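Local coordinates for protein Lysine/ornithine decarboxylase (PDB 5GJO) that decarboxylates L-lysine and L-ornithine with similar efficiency, using pyridoxal 5'-phosphate, to give the diamines cadaverine and putrescine, at residues A[3-8]-A[23-28]. The protein carries 2 engineered substitutions. Residues are numbered along the deposited sequence; the frame is centred on the assembly and turned at random.
Sequences KNFRLS and FLVASL. With SO4 (sulfate ion), chain E.
Ser27 CB sits almost squarely over the Phe5 ring, 3.6 Å from its centroid and 11° off the normal, a CH-pi contact centred on one face. Phe5 reaches it with CG anti to the backbone N (chi1 172°), which carries the ring across to the strand end. The same ring meets Val25 with its rim: CE2 lies 3.6 Å from Val25 O, near the ring plane, and 4.0 Å from Val25 CG1. The other branch of this valine, CG2, touches Leu7 CD1 at 4.0 Å. Ser27 OG caps Lys30 N and bonds Glu373. Replacing Phe5 with an alanine would probably leave Ser27 CB without its aromatic cover and open a gap beside Val25. Arg6 runs as an extended chain to a sulfate ion, probably from the crystallisation liquor: NH1 donates a nearly straight 3.1 Å bond to O1, NH2 a weak one to O4. The Asn267 side-chain amide bonds Phe5 O and Leu7 N, while its backbone pairs with Val25. The N-terminal loop thus packs on strand 23-26 and the Ser27 N-cap of helix 28-41, in the mixed beta sheet of the family's second, beta-rich domain, apart from the PLP barrel; Leu7 also meets helix 9-18, and Phe5 meets Phe372.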
loop_
_atom_site.group_PDB
_atom_site.type_symbol
_atom_site.label_atom_id
_atom_site.label_comp_id
_atom_site.label_asym_id
_atom_site.label_seq_id
_atom_site.Cartn_x
_atom_site.Cartn_y
_atom_site.Cartn_z
ATOM N N LYS A 3 27.707 -1.965 13.148
ATOM C CA LYS A 3 26.568 -1.845 14.104
ATOM C C LYS A 3 25.316 -1.290 13.386
ATOM O O LYS A 3 25.415 -0.250 12.772
ATOM C CB LYS A 3 26.961 -0.892 15.230
ATOM C CG LYS A 3 26.049 -0.932 16.447
ATOM C CD LYS A 3 26.535 -1.886 17.558
ATOM C CE LYS A 3 27.480 -1.166 18.525
ATOM N NZ LYS A 3 27.773 -1.982 19.734
ATOM N N ASN A 4 24.150 -1.915 13.543
ATOM C CA ASN A 4 22.936 -1.382 12.981
ATOM C C ASN A 4 22.521 -0.107 13.728
ATOM O O ASN A 4 22.865 0.023 14.891
ATOM C CB ASN A 4 21.815 -2.404 13.076
ATOM C CG ASN A 4 22.107 -3.662 12.295
ATOM O OD1 ASN A 4 22.778 -3.635 11.300
ATOM N ND2 ASN A 4 21.687 -4.780 12.856
ATOM N N PHE A 5 21.821 0.846 13.099
ATOM C CA PHE A 5 21.401 2.033 13.835
ATOM C C PHE A 5 20.238 1.610 14.743
ATOM O O PHE A 5 19.259 0.914 14.323
ATOM C CB PHE A 5 20.932 3.101 12.837
ATOM C CG PHE A 5 20.309 4.287 13.480
ATOM C CD1 PHE A 5 21.034 5.042 14.357
ATOM C CD2 PHE A 5 18.943 4.627 13.256
ATOM C CE1 PHE A 5 20.462 6.156 14.968
ATOM C CE2 PHE A 5 18.387 5.731 13.859
ATOM C CZ PHE A 5 19.140 6.502 14.702
ATOM N N ARG A 6 20.331 1.976 16.010
ATOM C CA ARG A 6 19.292 1.653 16.958
ATOM C C ARG A 6 19.196 2.756 17.971
ATOM O O ARG A 6 20.186 3.048 18.695
ATOM C CB ARG A 6 19.682 0.383 17.712
ATOM C CG ARG A 6 18.642 0.046 18.774
ATOM C CD ARG A 6 18.746 -1.401 19.318
ATOM N NE ARG A 6 17.803 -1.565 20.446
ATOM C CZ ARG A 6 17.481 -2.729 21.006
ATOM N NH1 ARG A 6 18.020 -3.833 20.564
ATOM N NH2 ARG A 6 16.619 -2.757 22.045
ATOM N N LEU A 7 18.014 3.279 18.147
ATOM C CA LEU A 7 17.780 4.235 19.175
ATOM C C LEU A 7 17.800 3.575 20.548
ATOM O O LEU A 7 17.282 2.508 20.727
ATOM C CB LEU A 7 16.410 4.907 18.977
ATOM C CG LEU A 7 16.282 5.776 17.715
ATOM C CD1 LEU A 7 14.853 6.090 17.473
ATOM C CD2 LEU A 7 17.153 7.025 17.714
ATOM N N SER A 8 18.332 4.276 21.547
ATOM C CA SER A 8 18.207 3.849 22.907
ATOM C C SER A 8 16.835 4.147 23.475
ATOM O O SER A 8 16.134 4.958 23.002
ATOM C CB SER A 8 19.264 4.529 23.792
ATOM O OG SER A 8 18.919 5.871 24.024
ATOM N N PHE A 23 6.634 7.955 13.845
ATOM C CA PHE A 23 7.618 8.517 12.950
ATOM C C PHE A 23 8.769 7.612 12.758
ATOM O O PHE A 23 9.087 6.800 13.680
ATOM C CB PHE A 23 8.084 9.882 13.483
ATOM C CG PHE A 23 8.682 9.850 14.875
ATOM C CD1 PHE A 23 10.042 9.683 15.073
ATOM C CD2 PHE A 23 7.875 10.030 15.969
ATOM C CE1 PHE A 23 10.550 9.655 16.382
ATOM C CE2 PHE A 23 8.386 10.022 17.243
ATOM C CZ PHE A 23 9.710 9.786 17.419
ATOM N N LEU A 24 9.431 7.759 11.614
ATOM C CA LEU A 24 10.695 7.099 11.350
ATOM C C LEU A 24 11.839 7.995 11.705
ATOM O O LEU A 24 11.742 9.221 11.555
ATOM C CB LEU A 24 10.815 6.713 9.892
ATOM C CG LEU A 24 9.767 5.680 9.410
ATOM C CD1 LEU A 24 9.578 5.770 7.937
ATOM C CD2 LEU A 24 10.150 4.260 9.748
ATOM N N VAL A 25 12.959 7.422 12.099
ATOM C CA VAL A 25 14.173 8.175 12.372
ATOM C C VAL A 25 15.310 7.564 11.532
ATOM O O VAL A 25 15.587 6.322 11.652
ATOM C CB VAL A 25 14.565 8.138 13.862
ATOM C CG1 VAL A 25 15.856 8.879 14.104
ATOM C CG2 VAL A 25 13.424 8.615 14.777
ATOM N N ALA A 26 15.872 8.332 10.627
ATOM C CA ALA A 26 16.939 7.952 9.736
ATOM C C ALA A 26 18.276 8.511 10.118
ATOM O O ALA A 26 18.405 9.768 10.313
ATOM C CB ALA A 26 16.639 8.399 8.324
ATOM N N SER A 27 19.297 7.644 10.131
ATOM C CA SER A 27 20.673 8.089 10.429
ATOM C C SER A 27 21.488 8.230 9.141
ATOM O O SER A 27 21.782 7.264 8.452
ATOM C CB SER A 27 21.361 7.150 11.394
ATOM O OG SER A 27 22.794 7.348 11.407
ATOM N N LEU A 28 21.786 9.467 8.795
ATOM C CA LEU A 28 22.609 9.746 7.599
ATOM C C LEU A 28 23.974 9.141 7.789
ATOM O O LEU A 28 24.599 8.660 6.823
ATOM C CB LEU A 28 22.709 11.246 7.387
ATOM C CG LEU A 28 21.431 11.929 6.980
ATOM C CD1 LEU A 28 21.644 13.436 6.787
ATOM C CD2 LEU A 28 20.681 11.350 5.768
HETATM S S SO4 E . 15.751 -6.713 22.605
HETATM O O1 SO4 E . 17.115 -6.436 22.063
HETATM O O2 SO4 E . 15.169 -7.863 21.875
HETATM O O3 SO4 E . 15.968 -6.954 24.053
HETATM O O4 SO4 E . 14.754 -5.607 22.566
#